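Long-range contacts in nitroalkane oxidase (Podospora anserina, PDB 3MKH), which catalyses the FAD-dependent oxidation of nitroalkanes to aldehydes or ketones, consuming oxygen and releasing nitrite and hydrogen peroxide: residues V282-L293 with L317-R328; F267-G278 with Y345-K356. One frame throughout, in Å; residues are numbered along the deposited sequence.

Contact 1 of 2, residues V282-L293 with L317-R328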
# COMPACT_ATOMS: atom_id res chain seq x y z
N VAL A 282 4.19 -18.28 3.88
CA VAL A 282 5.12 -18.13 5.00
C VAL A 282 6.50 -18.66 4.64
O VAL A 282 7.52 -18.05 4.97
CB VAL A 282 4.62 -18.87 6.28
CG1 VAL A 282 5.63 -18.72 7.42
CG2 VAL A 282 3.23 -18.35 6.70
N GLY A 283 6.54 -19.81 3.97
CA GLY A 283 7.80 -20.42 3.60
C GLY A 283 8.62 -19.56 2.65
O GLY A 283 9.84 -19.42 2.80
N LEU A 284 7.97 -18.98 1.64
CA LEU A 284 8.69 -18.11 0.72
C LEU A 284 9.16 -16.84 1.43
O LEU A 284 10.23 -16.33 1.14
CB LEU A 284 7.82 -17.72 -0.47
CG LEU A 284 7.39 -18.82 -1.42
CD1 LEU A 284 6.51 -18.23 -2.53
CD2 LEU A 284 8.61 -19.55 -2.01
N MET A 285 8.34 -16.32 2.34
CA MET A 285 8.69 -15.10 3.07
C MET A 285 9.90 -15.35 3.95
O MET A 285 10.85 -14.56 3.96
CB MET A 285 7.51 -14.60 3.90
CG MET A 285 6.34 -14.14 3.02
SD MET A 285 4.81 -13.76 3.91
CE MET A 285 5.29 -12.21 4.68
N ARG A 286 9.87 -16.46 4.67
CA ARG A 286 11.02 -16.90 5.45
C ARG A 286 12.26 -17.03 4.57
O ARG A 286 13.33 -16.53 4.90
CB ARG A 286 10.70 -18.24 6.14
CG ARG A 286 11.92 -18.93 6.71
CD ARG A 286 11.60 -19.60 8.05
NE ARG A 286 10.79 -20.82 7.96
CZ ARG A 286 11.27 -22.02 7.66
NH1 ARG A 286 12.56 -22.16 7.35
NH2 ARG A 286 10.48 -23.08 7.66
N ALA A 287 12.13 -17.69 3.42
CA ALA A 287 13.29 -17.85 2.53
C ALA A 287 13.81 -16.49 2.04
O ALA A 287 15.01 -16.28 1.97
CB ALA A 287 12.96 -18.75 1.33
N ALA A 288 12.91 -15.58 1.69
CA ALA A 288 13.32 -14.27 1.19
C ALA A 288 14.02 -13.48 2.30
O ALA A 288 15.08 -12.88 2.09
CB ALA A 288 12.12 -13.50 0.64
N PHE A 289 13.42 -13.50 3.49
CA PHE A 289 14.02 -12.82 4.64
C PHE A 289 15.41 -13.40 4.94
O PHE A 289 16.38 -12.65 5.10
CB PHE A 289 13.14 -12.94 5.88
CG PHE A 289 13.76 -12.34 7.10
CD1 PHE A 289 13.55 -10.99 7.41
CD2 PHE A 289 14.56 -13.09 7.94
CE1 PHE A 289 14.14 -10.42 8.54
CE2 PHE A 289 15.15 -12.53 9.06
CZ PHE A 289 14.94 -11.19 9.36
N ASP A 290 15.52 -14.72 5.01
CA ASP A 290 16.79 -15.38 5.29
C ASP A 290 17.87 -15.05 4.27
O ASP A 290 19.03 -14.81 4.64
CB ASP A 290 16.62 -16.89 5.35
CG ASP A 290 15.93 -17.36 6.64
OD1 ASP A 290 15.71 -16.55 7.56
OD2 ASP A 290 15.62 -18.56 6.72
N ALA A 291 17.52 -15.07 2.99
CA ALA A 291 18.50 -14.80 1.94
C ALA A 291 18.98 -13.34 1.97
O ALA A 291 20.16 -13.06 1.76
CB ALA A 291 17.93 -15.16 0.57
N ALA A 292 18.07 -12.41 2.24
CA ALA A 292 18.44 -10.99 2.36
C ALA A 292 19.30 -10.72 3.59
O ALA A 292 20.27 -9.95 3.53
CB ALA A 292 17.18 -10.11 2.37
N LEU A 293 18.94 -11.34 4.71
CA LEU A 293 19.71 -11.20 5.95
C LEU A 293 21.10 -11.77 5.76
O LEU A 293 22.09 -11.18 6.20
CB LEU A 293 18.99 -11.90 7.12
CG LEU A 293 19.55 -11.66 8.52
CD1 LEU A 293 19.39 -10.21 8.93
CD2 LEU A 293 18.84 -12.56 9.53
N LEU A 317 13.86 -4.92 5.73
CA LEU A 317 13.93 -6.28 6.28
C LEU A 317 13.00 -6.51 7.48
O LEU A 317 12.34 -7.55 7.56
CB LEU A 317 15.35 -6.65 6.69
CG LEU A 317 16.12 -7.48 5.67
CD1 LEU A 317 17.43 -7.94 6.28
CD2 LEU A 317 15.27 -8.66 5.25
N SER A 318 12.96 -5.56 8.41
CA SER A 318 12.10 -5.75 9.57
C SER A 318 10.64 -5.74 9.13
O SER A 318 9.81 -6.46 9.69
CB SER A 318 12.40 -4.72 10.68
OG SER A 318 12.07 -3.41 10.27
N GLY A 319 10.32 -4.95 8.11
CA GLY A 319 8.98 -4.97 7.55
C GLY A 319 8.60 -6.37 7.05
O GLY A 319 7.52 -6.88 7.34
N VAL A 320 9.50 -6.99 6.29
CA VAL A 320 9.28 -8.36 5.87
C VAL A 320 9.14 -9.32 7.06
O VAL A 320 8.26 -10.17 7.06
CB VAL A 320 10.40 -8.87 4.93
CG1 VAL A 320 10.22 -10.36 4.67
CG2 VAL A 320 10.41 -8.06 3.62
N LYS A 321 10.00 -9.18 8.07
CA LYS A 321 9.92 -10.05 9.25
C LYS A 321 8.55 -9.92 9.95
O LYS A 321 7.92 -10.90 10.33
CB LYS A 321 11.05 -9.72 10.24
CG LYS A 321 11.19 -10.71 11.41
CD LYS A 321 11.43 -12.12 10.93
CE LYS A 321 12.16 -12.95 11.97
NZ LYS A 321 11.37 -13.10 13.24
N ILE A 322 8.09 -8.69 10.10
CA ILE A 322 6.80 -8.47 10.75
C ILE A 322 5.67 -9.15 9.99
O ILE A 322 4.84 -9.86 10.58
CB ILE A 322 6.52 -6.97 10.90
CG1 ILE A 322 7.44 -6.37 11.98
CG2 ILE A 322 5.05 -6.75 11.23
CD1 ILE A 322 7.76 -4.89 11.79
N GLN A 323 5.63 -8.94 8.68
CA GLN A 323 4.58 -9.54 7.86
C GLN A 323 4.60 -11.07 7.93
O GLN A 323 3.54 -11.72 7.93
CB GLN A 323 4.70 -9.06 6.41
CG GLN A 323 4.42 -7.54 6.25
CD GLN A 323 2.96 -7.20 6.50
OE1 GLN A 323 2.06 -7.91 6.04
NE2 GLN A 323 2.72 -6.11 7.22
N THR A 324 5.81 -11.63 7.98
CA THR A 324 5.99 -13.08 8.04
C THR A 324 5.44 -13.64 9.36
O THR A 324 4.80 -14.69 9.37
CB THR A 324 7.48 -13.49 7.87
OG1 THR A 324 7.99 -12.91 6.67
CG2 THR A 324 7.61 -15.02 7.74
N GLU A 325 5.71 -12.95 10.45
CA GLU A 325 5.20 -13.39 11.75
C GLU A 325 3.67 -13.32 11.78
O GLU A 325 3.01 -14.25 12.24
CB GLU A 325 5.84 -12.60 12.90
CG GLU A 325 7.38 -12.78 12.99
CD GLU A 325 7.79 -14.22 13.30
OE1 GLU A 325 6.90 -15.07 13.49
OE2 GLU A 325 9.00 -14.49 13.39
N ALA A 326 3.09 -12.24 11.27
CA ALA A 326 1.62 -12.17 11.14
C ALA A 326 1.07 -13.30 10.27
O ALA A 326 0.05 -13.91 10.60
CB ALA A 326 1.20 -10.83 10.56
N ALA A 327 1.72 -13.54 9.13
CA ALA A 327 1.29 -14.59 8.20
C ALA A 327 1.26 -15.98 8.85
O ALA A 327 0.28 -16.73 8.69
CB ALA A 327 2.21 -14.61 6.93
N ARG A 328 2.32 -16.34 9.56
CA ARG A 328 2.37 -17.66 10.21
C ARG A 328 1.32 -17.77 11.31
O ARG A 328 0.63 -18.78 11.41
CB ARG A 328 3.76 -18.00 10.79
CG ARG A 328 3.85 -19.47 11.22
CD ARG A 328 5.16 -19.81 11.93
NE ARG A 328 6.31 -19.67 11.05
CZ ARG A 328 7.20 -18.69 11.13
NH1 ARG A 328 7.07 -17.74 12.05
NH2 ARG A 328 8.21 -18.66 10.27

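Contact 2 of 2, residues F267-G278 with Y345-K356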
# COMPACT_ATOMS: atom_id res chain seq x y z
N PHE A 267 -15.00 -27.49 -3.15
CA PHE A 267 -14.72 -26.29 -2.39
C PHE A 267 -14.27 -26.65 -0.98
O PHE A 267 -13.54 -25.90 -0.36
CB PHE A 267 -15.92 -25.35 -2.38
CG PHE A 267 -16.15 -24.66 -3.70
CD1 PHE A 267 -15.09 -24.10 -4.38
CD2 PHE A 267 -17.41 -24.58 -4.26
CE1 PHE A 267 -15.27 -23.46 -5.61
CE2 PHE A 267 -17.60 -23.96 -5.48
CZ PHE A 267 -16.53 -23.39 -6.15
N GLY A 268 -14.70 -27.81 -0.49
CA GLY A 268 -14.22 -28.30 0.78
C GLY A 268 -12.74 -28.60 0.68
O GLY A 268 -11.95 -28.25 1.56
N ALA A 269 -12.35 -29.25 -0.41
CA ALA A 269 -10.95 -29.52 -0.66
C ALA A 269 -10.18 -28.20 -0.72
O ALA A 269 -9.10 -28.07 -0.13
CB ALA A 269 -10.78 -30.31 -1.96
N PHE A 270 -10.74 -27.20 -1.40
CA PHE A 270 -10.06 -25.91 -1.53
C PHE A 270 -10.03 -25.09 -0.24
O PHE A 270 -9.22 -24.17 -0.12
CB PHE A 270 -10.64 -25.07 -2.67
CG PHE A 270 -10.37 -25.64 -4.05
CD1 PHE A 270 -9.08 -25.89 -4.48
CD2 PHE A 270 -11.42 -25.90 -4.91
CE1 PHE A 270 -8.84 -26.41 -5.75
CE2 PHE A 270 -11.19 -26.42 -6.18
CZ PHE A 270 -9.90 -26.67 -6.60
N ASP A 271 -10.91 -25.41 0.71
CA ASP A 271 -10.82 -24.76 2.04
C ASP A 271 -9.58 -25.24 2.82
O ASP A 271 -8.89 -24.44 3.45
CB ASP A 271 -12.08 -25.03 2.87
CG ASP A 271 -13.30 -24.26 2.36
OD1 ASP A 271 -13.14 -23.28 1.60
OD2 ASP A 271 -14.42 -24.66 2.74
N GLY A 272 -9.32 -26.54 2.79
CA GLY A 272 -8.12 -27.09 3.39
C GLY A 272 -6.87 -26.60 2.69
O GLY A 272 -5.87 -26.22 3.32
N SER A 273 -6.90 -26.59 1.36
CA SER A 273 -5.73 -26.19 0.59
C SER A 273 -5.40 -24.71 0.82
O SER A 273 -4.23 -24.32 0.78
CB SER A 273 -5.94 -26.46 -0.91
OG SER A 273 -6.95 -25.60 -1.43
N ALA A 274 -6.43 -23.91 1.07
CA ALA A 274 -6.26 -22.48 1.36
C ALA A 274 -5.33 -22.25 2.57
O ALA A 274 -4.50 -21.34 2.57
CB ALA A 274 -7.63 -21.81 1.60
N VAL A 275 -5.50 -23.08 3.59
CA VAL A 275 -4.65 -23.00 4.78
C VAL A 275 -3.20 -23.29 4.39
O VAL A 275 -2.27 -22.60 4.82
CB VAL A 275 -5.10 -24.01 5.88
CG1 VAL A 275 -4.13 -24.00 7.08
CG2 VAL A 275 -6.53 -23.69 6.35
N LEU A 276 -3.02 -24.30 3.55
CA LEU A 276 -1.68 -24.74 3.17
C LEU A 276 -1.01 -23.74 2.22
O LEU A 276 0.20 -23.62 2.22
CB LEU A 276 -1.72 -26.14 2.56
CG LEU A 276 -1.54 -27.31 3.54
CD1 LEU A 276 -1.82 -26.96 5.00
CD2 LEU A 276 -2.28 -28.55 3.11
N VAL A 277 -1.81 -23.03 1.44
CA VAL A 277 -1.30 -21.91 0.65
C VAL A 277 -0.78 -20.79 1.56
O VAL A 277 0.23 -20.13 1.25
CB VAL A 277 -2.35 -21.36 -0.36
CG1 VAL A 277 -1.89 -20.01 -0.95
CG2 VAL A 277 -2.59 -22.38 -1.48
N GLY A 278 -1.45 -20.59 2.68
CA GLY A 278 -0.95 -19.68 3.71
C GLY A 278 0.46 -20.10 4.08
O GLY A 278 1.42 -19.30 4.06
N TYR A 345 -18.97 -24.20 10.45
CA TYR A 345 -18.07 -24.46 9.33
C TYR A 345 -17.86 -23.18 8.51
O TYR A 345 -16.74 -22.91 8.06
CB TYR A 345 -18.54 -25.61 8.42
CG TYR A 345 -17.51 -25.86 7.32
CD1 TYR A 345 -16.28 -26.42 7.62
CD2 TYR A 345 -17.75 -25.47 6.01
CE1 TYR A 345 -15.32 -26.62 6.64
CE2 TYR A 345 -16.79 -25.67 5.01
CZ TYR A 345 -15.58 -26.25 5.34
OH TYR A 345 -14.61 -26.45 4.38
N ASP A 346 -18.93 -22.41 8.33
CA ASP A 346 -18.86 -21.11 7.66
C ASP A 346 -17.87 -20.16 8.35
O ASP A 346 -17.14 -19.43 7.70
CB ASP A 346 -20.22 -20.41 7.63
CG ASP A 346 -21.16 -20.97 6.59
OD1 ASP A 346 -20.68 -21.64 5.63
OD2 ASP A 346 -22.39 -20.74 6.72
N ALA A 347 -17.88 -20.14 9.68
CA ALA A 347 -16.93 -19.30 10.42
C ALA A 347 -15.50 -19.80 10.29
O ALA A 347 -14.56 -19.00 10.15
CB ALA A 347 -17.32 -19.21 11.88
N ARG A 348 -15.32 -21.12 10.35
CA ARG A 348 -13.98 -21.69 10.27
C ARG A 348 -13.39 -21.42 8.89
O ARG A 348 -12.22 -21.06 8.72
CB ARG A 348 -14.06 -23.19 10.50
CG ARG A 348 -14.59 -23.57 11.88
CD ARG A 348 -14.79 -25.09 11.97
NE ARG A 348 -15.36 -25.51 13.23
CZ ARG A 348 -15.14 -26.70 13.78
NH1 ARG A 348 -14.34 -27.57 13.17
NH2 ARG A 348 -15.70 -27.03 14.95
N ARG A 349 -14.25 -21.64 7.91
CA ARG A 349 -13.95 -21.47 6.50
C ARG A 349 -13.43 -20.07 6.20
O ARG A 349 -12.50 -19.89 5.42
CB ARG A 349 -15.26 -21.71 5.76
CG ARG A 349 -15.22 -21.45 4.33
CD ARG A 349 -16.22 -22.34 3.66
NE ARG A 349 -15.87 -22.34 2.26
CZ ARG A 349 -16.45 -21.57 1.37
NH1 ARG A 349 -17.45 -20.78 1.73
NH2 ARG A 349 -16.05 -21.63 0.11
N GLU A 350 -14.05 -19.06 6.82
CA GLU A 350 -13.61 -17.68 6.62
C GLU A 350 -12.13 -17.47 6.96
O GLU A 350 -11.44 -16.71 6.29
CB GLU A 350 -14.46 -16.69 7.43
CG GLU A 350 -14.24 -15.24 6.97
CD GLU A 350 -14.75 -14.18 7.95
OE1 GLU A 350 -14.62 -14.39 9.18
OE2 GLU A 350 -15.26 -13.13 7.49
N LEU A 351 -11.66 -18.14 8.02
CA LEU A 351 -10.26 -18.00 8.42
C LEU A 351 -9.31 -18.68 7.43
O LEU A 351 -8.23 -18.17 7.18
CB LEU A 351 -10.03 -18.56 9.83
CG LEU A 351 -10.75 -17.81 10.97
CD1 LEU A 351 -10.30 -18.35 12.33
CD2 LEU A 351 -10.51 -16.31 10.88
N ALA A 352 -9.71 -19.83 6.89
CA ALA A 352 -8.89 -20.49 5.88
C ALA A 352 -8.72 -19.57 4.67
O ALA A 352 -7.61 -19.35 4.22
CB ALA A 352 -9.52 -21.82 5.45
N LEU A 353 -9.83 -19.06 4.15
CA LEU A 353 -9.80 -18.08 3.06
C LEU A 353 -8.93 -16.87 3.39
O LEU A 353 -8.14 -16.39 2.55
CB LEU A 353 -11.22 -17.60 2.74
CG LEU A 353 -12.18 -18.70 2.27
CD1 LEU A 353 -13.64 -18.23 2.40
CD2 LEU A 353 -11.85 -19.07 0.84
N ALA A 354 -9.05 -16.36 4.61
CA ALA A 354 -8.23 -15.22 5.04
C ALA A 354 -6.73 -15.52 4.99
O ALA A 354 -5.94 -14.69 4.52
CB ALA A 354 -8.63 -14.77 6.45
N ALA A 355 -6.34 -16.70 5.48
CA ALA A 355 -4.92 -17.05 5.49
C ALA A 355 -4.42 -17.09 4.06
O ALA A 355 -3.35 -16.57 3.75
CB ALA A 355 -4.66 -18.40 6.19
N LYS A 356 -5.19 -17.73 3.18
CA LYS A 356 -4.81 -17.84 1.77
C LYS A 356 -4.61 -16.44 1.17
O LYS A 356 -3.58 -16.16 0.57
CB LYS A 356 -5.87 -18.61 0.98
CG LYS A 356 -5.40 -19.21 -0.35
CD LYS A 356 -5.28 -18.18 -1.48
CE LYS A 356 -5.29 -18.87 -2.87
NZ LYS A 356 -5.13 -17.90 -4.01
O HOH W 1 -13.78 -28.98 4.36

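Contact 1 of 2, residues V282-L293 with L317-R328
V320 O is gripped twice by T324, through its backbone N and through OG1 at 2.8 Å, and M285 of the facing helix packs against that same hydroxyl. M285 enters as a knob in a hole formed by V320, Q323, T324 and A327. A bend at its last torsion (chi3 73°) turns the methyl back, leaving M285 CE 3.4 Å from T324 OG1 while SD lies against the A327 methyl. Farther along, F289 turns one ring face to K321 and its edge to L317. K321 CD sits over the centre of that face, 4.0 Å from the F289 centroid, a CH-pi contact; L317 O meets the ring edge in plane, 3.5 Å from F289 CE1, and L317 CD2 touches F289 CD1. Replacing F289 by an alanine would probably open a gap beside L317 and leave the K321 chain without the ring it lies over. At the other end V282 CG2 rests on the backbone of R328, 3.6 Å from R328 N. R286 NE and R328 NH2 approach to 4.1 Å, but both bind E83 of helix 75-88, and R328 also joins K321 through E325. The two antiparallel helices, 156° apart, belong to the C-terminal helical domain of the acyl-CoA dehydrogenase fold. No hydrogen bond crosses directly between the segments, so their union rests on fitted apolar surfaces, with the two arginines tied to E83, which probably offsets their like charges.

Contact 2 of 2, residues F267-G278 with Y345-K356
A274 and V275 bring their helix close against A352, where V275 CG2 lies 3.6 Å from A352 CB and A352 CB also meets D271 O at 3.4 Å. Small residues allow the axes to approach to 7.3 Å; at G278 a side chain would crowd A355 and collide with V275 O of its own helix. K356 crosses V277, with K356 CG 3.6 Å from V277 CG1, and its NZ continues to the carbonyls of L395, F398 and G400. Helix 262-298 and helix 345-374 thus meet at 39° in the helical bundle that ends the acyl-CoA dehydrogenase fold, and V277 also packs on D399, the inferred proton acceptor. Toward the start of helix 345-374 the contact turns polar, and its outer edge, at Y345, is open to solvent, although D271 itself is buried. D271 OD2 receives R349 NE at 2.8 Å on its syn side in a salt bridge, while NE makes a weak second bond to OD1; R349 NH2 turns to H409. Y345 OH is modelled 2.4 Å from D271 OD2, too short for the length to be trusted. One water donates to Y345 OH and, weakly, to G268 O.

How the contacts relate
Contacts 1 and 2 lie about 22 Å apart, centre to centre, along helix 262-298, which serves both with adjoining segments: 267-278 first, then 282-293. The chain continues into helix 311-340, closing contact 1, and only then into helix 345-374, closing contact 2, so contact 1 is nested inside the loop of contact 2. All four segments belong to the C-terminal acyl-CoA dehydrogenase domain. Helix 345-374 also reaches contact 1, where M285 and A292 touch it. Contact 2 lies beside the inferred proton acceptor. K321 of contact 1 forms a salt bridge with E350, in the 345-356 segment of a second subunit, so the two contacts meet across a subunit interface.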